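Local atomic coordinates of gamma-glutamyl cyclotransferase (Homo sapiens, PDB entry 3CRY), a protein that catalyses the release of 5-oxo-L-proline from gamma-glutamyl dipeptides, may contribute to glutathione homeostasis, and also triggers cytochrome c release from mitochondria. Residues Glu15-Leu26 / Val79-Asn90; Val100-Val110 / Thr121-Asn129. The protein carries 1 engineered substitution. One frame throughout, in Å; residues are numbered along the deposited sequence. Where two conformers were deposited one is given.

How the contacts relate
From the N terminus the chain runs through strand 16-21 into the loop after it, which with the strand's end is inferred to bind substrate. Contact 1 closes a loop of about fifty residues, holding strands 39-46, 49-56 and 68-74, when strand 77-87 returns antiparallel beside 16-21. Helix 91-97 follows, and contact 2 closes a short hairpin between strands 106-114 and 119-126. The two contacts neither nest nor cross: the first is complete before the second begins. They meet in space, because the R123 backbone hydrogen-bonds to L18 and F20 while Y22 OH reaches Y125 O. The five-stranded sheet therefore closes into a barrel-like wall beside the active site, and contact 2 carries it to the second subunit.

Contact 1 (Glu15-Leu26 / Val79-Asn90); sequences ESFLYFAYGSNL and VWGVVWKMNKSN. With ACT (acetate ion), chain C.
The carbonyl oxygen of Y19 takes the W84 N-H in its own plane, N to O 2.8 Å, and a weaker CA-H...O contact from V83 CA. It belongs to the antiparallel pairing of strands 16-21 and 77-87, part of the enzyme's barrel-like sheet. On the face shared by F17, Y19, W84 and M86, the sulfur of M86 lies obliquely to two rings, 5.0 Å from the F17 centroid and 5.1 Å from that of Y19. A flexible thioether suits this double Met-aromatic place. With CG beside the backbone N (chi1 -62°), the W84 indole reaches along the sheet to the loop that follows strand 16-21, where NE1 donates to N25 O at 2.9 Å, a bent bond of 132° tilted from the ring plane. The N25 amide gives an almost straight bond from ND2 to Y19 OH (3.0 Å), so tyrosine and tryptophan hold N25 by its backbone carbonyl and its side-chain amide. G81 must lack a side chain, since a CB would strike A21 O and the F20 ring. Residues 19-24 are inferred to bind substrate, consistent with the acetate there, whose O is held by S24 N at 3.0 Å and S24 OG at 2.9 Å.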
# COMPACT_ATOMS: atom_id res chain seq x y z
N GLU A 15 14.17 7.09 17.81
CA GLU A 15 13.04 7.26 18.71
C GLU A 15 11.78 7.67 17.93
O GLU A 15 10.66 7.46 18.41
CB GLU A 15 13.44 8.32 19.76
CG GLU A 15 12.33 8.86 20.68
CD GLU A 15 12.39 8.33 22.12
OE1 GLU A 15 11.31 8.16 22.74
OE2 GLU A 15 13.51 8.09 22.64
N SER A 16 11.97 8.23 16.73
CA SER A 16 10.87 8.87 15.97
C SER A 16 10.65 8.30 14.58
O SER A 16 11.50 7.61 14.02
CB SER A 16 11.14 10.37 15.84
OG SER A 16 11.22 10.97 17.11
N PHE A 17 9.48 8.60 14.02
CA PHE A 17 9.20 8.29 12.63
C PHE A 17 8.46 9.47 12.00
O PHE A 17 7.91 10.31 12.70
CB PHE A 17 8.42 6.98 12.48
CG PHE A 17 6.97 7.07 12.88
CD1 PHE A 17 6.59 6.97 14.22
CD2 PHE A 17 5.98 7.25 11.91
CE1 PHE A 17 5.26 7.04 14.60
CE2 PHE A 17 4.63 7.32 12.27
CZ PHE A 17 4.26 7.22 13.61
N LEU A 18 8.46 9.51 10.67
CA LEU A 18 7.78 10.59 9.94
C LEU A 18 6.52 10.04 9.28
O LEU A 18 6.54 8.94 8.73
CB LEU A 18 8.72 11.18 8.88
CG LEU A 18 10.04 11.76 9.39
CD1 LEU A 18 10.87 12.22 8.24
CD2 LEU A 18 9.78 12.92 10.36
N TYR A 19 5.45 10.82 9.35
CA TYR A 19 4.11 10.41 8.88
C TYR A 19 3.62 11.45 7.86
O TYR A 19 3.58 12.63 8.15
CB TYR A 19 3.14 10.30 10.08
CG TYR A 19 1.67 10.33 9.68
CD1 TYR A 19 1.17 9.44 8.72
CD2 TYR A 19 0.79 11.23 10.26
CE1 TYR A 19 -0.18 9.48 8.32
CE2 TYR A 19 -0.57 11.26 9.89
CZ TYR A 19 -1.04 10.40 8.92
OH TYR A 19 -2.36 10.44 8.54
N PHE A 20 3.25 10.99 6.66
CA PHE A 20 2.78 11.88 5.59
C PHE A 20 1.26 11.87 5.55
O PHE A 20 0.63 10.83 5.24
CB PHE A 20 3.37 11.44 4.22
CG PHE A 20 2.87 12.24 3.03
CD1 PHE A 20 3.35 13.53 2.79
CD2 PHE A 20 1.94 11.68 2.13
CE1 PHE A 20 2.89 14.29 1.68
CE2 PHE A 20 1.50 12.41 1.01
CZ PHE A 20 1.98 13.72 0.79
N ALA A 21 0.67 13.00 5.93
CA ALA A 21 -0.79 13.19 5.92
C ALA A 21 -1.28 13.96 4.71
O ALA A 21 -0.70 14.98 4.37
CB ALA A 21 -1.25 13.90 7.18
N TYR A 22 -2.36 13.48 4.08
CA TYR A 22 -2.95 14.17 2.93
C TYR A 22 -4.47 14.45 3.04
O TYR A 22 -5.06 15.04 2.12
CB TYR A 22 -2.64 13.37 1.65
CG TYR A 22 -3.12 11.94 1.70
CD1 TYR A 22 -4.47 11.62 1.41
CD2 TYR A 22 -2.24 10.90 2.04
CE1 TYR A 22 -4.93 10.31 1.49
CE2 TYR A 22 -2.69 9.55 2.10
CZ TYR A 22 -4.03 9.28 1.83
OH TYR A 22 -4.49 7.99 1.88
N GLY A 23 -5.09 13.99 4.13
CA GLY A 23 -6.53 14.12 4.36
C GLY A 23 -6.81 14.98 5.58
O GLY A 23 -6.19 16.05 5.72
N SER A 24 -7.70 14.53 6.48
CA SER A 24 -8.11 15.38 7.62
C SER A 24 -6.96 15.59 8.60
O SER A 24 -7.00 16.55 9.39
CB SER A 24 -9.34 14.81 8.36
OG SER A 24 -9.02 13.53 8.88
N ASN A 25 -5.96 14.71 8.55
CA ASN A 25 -4.74 14.93 9.37
C ASN A 25 -3.82 16.08 8.88
O ASN A 25 -2.79 16.35 9.48
CB ASN A 25 -3.96 13.63 9.60
CG ASN A 25 -4.62 12.71 10.64
OD1 ASN A 25 -5.40 13.15 11.51
ND2 ASN A 25 -4.30 11.42 10.56
N LEU A 26 -4.21 16.76 7.79
CA LEU A 26 -3.59 18.04 7.44
C LEU A 26 -3.82 19.11 8.51
O LEU A 26 -3.00 20.05 8.62
CB LEU A 26 -4.15 18.57 6.11
CG LEU A 26 -3.75 17.82 4.85
CD1 LEU A 26 -4.56 18.39 3.66
CD2 LEU A 26 -2.23 17.90 4.59
N VAL A 79 0.41 14.72 -5.19
CA VAL A 79 -0.36 14.98 -3.98
C VAL A 79 0.55 15.74 -3.01
O VAL A 79 1.66 15.28 -2.72
CB VAL A 79 -0.84 13.64 -3.33
CG1 VAL A 79 -1.42 13.88 -1.93
CG2 VAL A 79 -1.87 12.96 -4.21
N TRP A 80 0.08 16.89 -2.51
CA TRP A 80 0.80 17.61 -1.46
C TRP A 80 0.24 17.26 -0.10
O TRP A 80 -0.97 17.03 0.05
CB TRP A 80 0.69 19.12 -1.68
CG TRP A 80 1.61 19.63 -2.78
CD1 TRP A 80 1.32 19.72 -4.11
CD2 TRP A 80 2.94 20.13 -2.62
NE1 TRP A 80 2.40 20.25 -4.80
CE2 TRP A 80 3.40 20.50 -3.90
CE3 TRP A 80 3.79 20.29 -1.51
CZ2 TRP A 80 4.69 21.03 -4.10
CZ3 TRP A 80 5.08 20.81 -1.73
CH2 TRP A 80 5.50 21.18 -3.01
N GLY A 81 1.10 17.26 0.91
CA GLY A 81 0.65 16.95 2.25
C GLY A 81 1.58 17.52 3.30
O GLY A 81 2.52 18.27 2.99
N VAL A 82 1.31 17.13 4.54
CA VAL A 82 2.09 17.57 5.71
C VAL A 82 2.80 16.36 6.28
O VAL A 82 2.17 15.31 6.50
CB VAL A 82 1.18 18.18 6.83
CG1 VAL A 82 1.98 18.34 8.16
CG2 VAL A 82 0.61 19.53 6.36
N VAL A 83 4.10 16.52 6.52
CA VAL A 83 4.90 15.51 7.22
C VAL A 83 4.89 15.85 8.71
O VAL A 83 5.29 16.97 9.11
CB VAL A 83 6.35 15.41 6.67
CG1 VAL A 83 7.13 14.38 7.45
CG2 VAL A 83 6.32 15.03 5.15
N TRP A 84 4.44 14.88 9.51
CA TRP A 84 4.44 14.97 10.97
C TRP A 84 5.53 14.10 11.59
O TRP A 84 5.73 12.96 11.17
CB TRP A 84 3.08 14.50 11.54
CG TRP A 84 1.91 15.33 11.10
CD1 TRP A 84 1.05 15.05 10.07
CD2 TRP A 84 1.48 16.58 11.65
NE1 TRP A 84 0.10 16.05 9.96
CE2 TRP A 84 0.34 17.00 10.91
CE3 TRP A 84 1.93 17.39 12.72
CZ2 TRP A 84 -0.35 18.21 11.20
CZ3 TRP A 84 1.25 18.59 13.00
CH2 TRP A 84 0.12 18.99 12.23
N LYS A 85 6.22 14.63 12.60
CA LYS A 85 7.17 13.82 13.36
C LYS A 85 6.47 13.26 14.59
O LYS A 85 5.87 14.01 15.38
CB LYS A 85 8.37 14.67 13.79
CG LYS A 85 9.49 13.88 14.46
CD LYS A 85 10.61 14.86 14.82
CE LYS A 85 11.93 14.16 15.02
NZ LYS A 85 12.89 15.14 15.64
N MET A 86 6.54 11.94 14.74
CA MET A 86 5.86 11.25 15.84
C MET A 86 6.79 10.28 16.55
O MET A 86 7.78 9.81 15.95
CB MET A 86 4.64 10.52 15.28
CG MET A 86 3.52 11.47 14.84
SD MET A 86 2.14 10.65 14.02
CE MET A 86 1.41 9.83 15.43
N ASN A 87 6.51 9.97 17.81
CA ASN A 87 7.29 8.95 18.52
C ASN A 87 6.94 7.54 18.06
O ASN A 87 5.78 7.24 17.78
CB ASN A 87 7.15 9.07 20.04
CG ASN A 87 8.20 8.25 20.78
OD1 ASN A 87 8.06 7.03 20.94
ND2 ASN A 87 9.26 8.91 21.23
N LYS A 88 7.95 6.67 17.96
CA LYS A 88 7.69 5.29 17.51
C LYS A 88 6.72 4.53 18.43
O LYS A 88 6.04 3.60 18.00
CB LYS A 88 9.00 4.52 17.28
CG LYS A 88 9.60 4.77 15.91
CD LYS A 88 10.83 3.91 15.65
CE LYS A 88 11.49 4.29 14.34
NZ LYS A 88 12.95 3.97 14.35
N SER A 89 6.62 4.96 19.69
CA SER A 89 5.59 4.45 20.61
C SER A 89 4.13 4.65 20.13
O SER A 89 3.19 4.03 20.68
CB SER A 89 5.75 5.09 22.00
OG SER A 89 5.57 6.50 21.91
N ASN A 90 3.98 5.50 19.11
CA ASN A 90 2.71 5.93 18.53
C ASN A 90 2.24 5.07 17.34
O ASN A 90 1.08 5.15 16.94
CB ASN A 90 2.86 7.38 18.03
CG ASN A 90 1.70 8.28 18.42
OD1 ASN A 90 0.55 8.07 18.03
ND2 ASN A 90 2.02 9.34 19.17
C ACT C . -8.16 10.59 7.15
O ACT C . -8.62 11.67 6.69
OXT ACT C . -7.02 10.66 7.69
CH3 ACT C . -8.91 9.28 7.07
O HOH W 1 -3.74 16.61 0.06

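Contact 2 (Val100-Val110 / Thr121-Asn129); sequences VKSGMYVVIEV and TCRSYLMTN
Y105 and M127 cross obliquely, the methionine laying its CG over one face of the phenol ring, 4.1 Å from the centroid, as a CH-pi contact. The extended thioether carries CE on to Y105 OH, a van der Waals contact at 3.4 Å, while SD lies obliquely to the ring, 5.3 Å from its centroid, in a Met-aromatic contact at the open end of a beta hairpin. The Y105 hydroxyl donates to A69 O, and its side chain also touches Q98, the engineered residue at the proton-acceptor position. Replacing Y105 by an alanine would remove the ring and hydroxyl, and would probably leave A69 O without this donor and a gap beside M127. The extended R123 chain crosses V107 obliquely and puts its guanidinium under V107 CG1, which sits over the group's centre, 3.5 Å from CZ. The other methyl, CG2, lies alongside Y125 and meets CE1 at 3.6 Å; branched valine thus serves a flat cation and a ring. On the other face, I108 meets L126 at about a right angle, CD1 to CD2 3.7 Å. I108 CG1, held between backbone N and carbonyl carbon (chi1 63°), leans on the carbonyl carbon S124 C at 3.4 Å, where the small serine side chain suits the close approach. Salt bridges hold the R123 guanidinium to D95 and to E109 of the second subunit. Helix 91-97 packs against V107, R123 and Y125, strand 68-74 against Y105, L126 and M127, and strand 16-21 against C122, R123 and Y125, while residues 107-109 pair antiparallel with a strand of the second subunit, continuing the sheet across the dimer.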
# COMPACT_ATOMS: atom_id res chain seq x y z
N VAL A 100 -6.75 -0.28 9.98
CA VAL A 100 -5.95 -1.25 9.20
C VAL A 100 -6.50 -2.66 9.44
O VAL A 100 -6.66 -3.44 8.50
CB VAL A 100 -4.43 -1.16 9.53
CG1 VAL A 100 -3.64 -2.31 8.85
CG2 VAL A 100 -3.86 0.17 9.12
N LYS A 101 -6.80 -2.99 10.69
CA LYS A 101 -7.26 -4.36 10.98
C LYS A 101 -8.63 -4.71 10.41
O LYS A 101 -8.93 -5.90 10.21
CB LYS A 101 -7.20 -4.64 12.48
CG LYS A 101 -5.77 -4.83 12.98
CD LYS A 101 -5.76 -5.17 14.46
CE LYS A 101 -4.39 -5.02 15.09
NZ LYS A 101 -4.54 -4.86 16.58
N SER A 102 -9.46 -3.71 10.12
CA SER A 102 -10.75 -3.95 9.47
C SER A 102 -10.69 -3.77 7.95
O SER A 102 -11.71 -3.80 7.25
CB SER A 102 -11.86 -3.10 10.12
OG SER A 102 -11.69 -1.73 9.85
N GLY A 103 -9.47 -3.57 7.44
CA GLY A 103 -9.27 -3.53 6.00
C GLY A 103 -9.51 -2.17 5.39
O GLY A 103 -9.67 -2.07 4.15
N MET A 104 -9.56 -1.13 6.23
CA MET A 104 -9.94 0.19 5.70
C MET A 104 -8.80 0.86 4.92
O MET A 104 -9.02 1.43 3.83
CB MET A 104 -10.53 1.11 6.79
CG MET A 104 -11.82 0.51 7.44
SD MET A 104 -13.20 0.11 6.28
CE MET A 104 -14.07 1.68 6.25
N TYR A 105 -7.60 0.80 5.49
CA TYR A 105 -6.38 1.29 4.86
C TYR A 105 -5.28 0.26 5.08
O TYR A 105 -5.33 -0.54 6.02
CB TYR A 105 -5.92 2.61 5.51
CG TYR A 105 -6.77 3.84 5.19
CD1 TYR A 105 -7.91 4.12 5.95
CD2 TYR A 105 -6.43 4.71 4.17
CE1 TYR A 105 -8.68 5.26 5.70
CE2 TYR A 105 -7.19 5.86 3.90
CZ TYR A 105 -8.31 6.12 4.66
OH TYR A 105 -9.06 7.23 4.41
N VAL A 106 -4.27 0.31 4.20
CA VAL A 106 -3.04 -0.44 4.39
C VAL A 106 -1.92 0.56 4.70
O VAL A 106 -1.97 1.73 4.25
CB VAL A 106 -2.71 -1.32 3.15
CG1 VAL A 106 -2.28 -0.44 1.97
CG2 VAL A 106 -1.64 -2.36 3.51
N VAL A 107 -0.93 0.12 5.51
CA VAL A 107 0.27 0.92 5.75
C VAL A 107 1.17 0.91 4.53
O VAL A 107 1.45 -0.17 3.98
CB VAL A 107 1.10 0.37 6.97
CG1 VAL A 107 2.40 1.14 7.11
CG2 VAL A 107 0.29 0.40 8.24
N ILE A 108 1.60 2.09 4.09
CA ILE A 108 2.59 2.21 3.00
C ILE A 108 3.85 2.95 3.44
O ILE A 108 3.87 3.62 4.49
CB ILE A 108 2.00 2.93 1.76
CG1 ILE A 108 1.60 4.39 2.09
CG2 ILE A 108 0.83 2.12 1.15
CD1 ILE A 108 1.04 5.14 0.86
N GLU A 109 4.91 2.85 2.64
CA GLU A 109 6.08 3.71 2.79
C GLU A 109 6.15 4.52 1.51
O GLU A 109 5.95 3.97 0.42
CB GLU A 109 7.38 2.88 2.93
CG GLU A 109 8.65 3.71 3.16
CD GLU A 109 9.89 2.83 3.19
OE1 GLU A 109 10.06 2.10 4.18
OE2 GLU A 109 10.63 2.86 2.20
N VAL A 110 6.35 5.82 1.64
CA VAL A 110 6.50 6.68 0.46
C VAL A 110 7.71 7.59 0.60
O VAL A 110 8.16 7.87 1.70
CB VAL A 110 5.24 7.55 0.19
CG1 VAL A 110 4.07 6.69 -0.29
CG2 VAL A 110 4.87 8.38 1.41
N THR A 121 11.74 9.92 3.65
CA THR A 121 10.99 8.65 3.71
C THR A 121 9.92 8.68 4.81
O THR A 121 10.23 8.92 5.99
CB THR A 121 11.94 7.44 3.91
OG1 THR A 121 12.91 7.45 2.85
CG2 THR A 121 11.18 6.12 3.90
N CYS A 122 8.66 8.42 4.43
CA CYS A 122 7.53 8.54 5.36
C CYS A 122 6.62 7.32 5.43
O CYS A 122 6.44 6.62 4.44
CB CYS A 122 6.64 9.71 4.95
SG CYS A 122 7.42 11.33 5.01
N ARG A 123 6.02 7.10 6.60
CA ARG A 123 4.86 6.21 6.72
C ARG A 123 3.61 6.95 6.24
O ARG A 123 3.46 8.15 6.48
CB ARG A 123 4.70 5.79 8.19
CG ARG A 123 3.66 4.68 8.48
CD ARG A 123 3.60 4.43 9.99
NE ARG A 123 2.90 3.19 10.37
CZ ARG A 123 3.47 1.97 10.37
NH1 ARG A 123 4.73 1.81 9.99
NH2 ARG A 123 2.77 0.90 10.74
N SER A 124 2.74 6.25 5.52
CA SER A 124 1.41 6.77 5.17
C SER A 124 0.44 5.61 5.06
O SER A 124 0.75 4.49 5.53
CB SER A 124 1.47 7.60 3.85
OG SER A 124 0.35 8.48 3.77
N TYR A 125 -0.73 5.87 4.46
CA TYR A 125 -1.86 4.93 4.38
C TYR A 125 -2.60 5.17 3.10
O TYR A 125 -2.71 6.31 2.65
CB TYR A 125 -2.85 5.15 5.54
CG TYR A 125 -2.21 4.93 6.89
CD1 TYR A 125 -2.21 3.67 7.48
CD2 TYR A 125 -1.57 5.99 7.55
CE1 TYR A 125 -1.60 3.45 8.72
CE2 TYR A 125 -0.95 5.78 8.79
CZ TYR A 125 -0.98 4.51 9.36
OH TYR A 125 -0.37 4.32 10.57
N LEU A 126 -3.10 4.08 2.50
CA LEU A 126 -4.08 4.23 1.41
C LEU A 126 -5.08 3.07 1.38
O LEU A 126 -4.84 2.01 1.99
CB LEU A 126 -3.37 4.45 0.07
CG LEU A 126 -2.40 3.33 -0.40
CD1 LEU A 126 -3.11 2.06 -0.84
CD2 LEU A 126 -1.52 3.88 -1.54
N MET A 127 -6.21 3.26 0.69
CA MET A 127 -7.24 2.21 0.60
C MET A 127 -6.88 1.24 -0.53
O MET A 127 -6.39 1.67 -1.58
CB MET A 127 -8.59 2.84 0.26
CG MET A 127 -9.10 3.78 1.31
SD MET A 127 -10.67 4.52 0.72
CE MET A 127 -10.92 5.68 2.04
N THR A 128 -7.14 -0.05 -0.33
CA THR A 128 -6.90 -1.04 -1.39
C THR A 128 -8.17 -1.62 -2.00
O THR A 128 -8.10 -2.30 -3.04
CB THR A 128 -6.03 -2.23 -0.89
OG1 THR A 128 -6.75 -2.96 0.11
CG2 THR A 128 -4.71 -1.74 -0.29
N ASN A 129 -9.31 -1.36 -1.36
CA ASN A 129 -10.57 -1.91 -1.81
C ASN A 129 -11.64 -0.90 -1.44
O ASN A 129 -12.05 -0.82 -0.28
CB ASN A 129 -10.83 -3.28 -1.12
CG ASN A 129 -12.07 -3.98 -1.64
OD1 ASN A 129 -12.84 -3.40 -2.42
ND2 ASN A 129 -12.28 -5.22 -1.21
O HOH W 2 -9.33 -0.73 1.55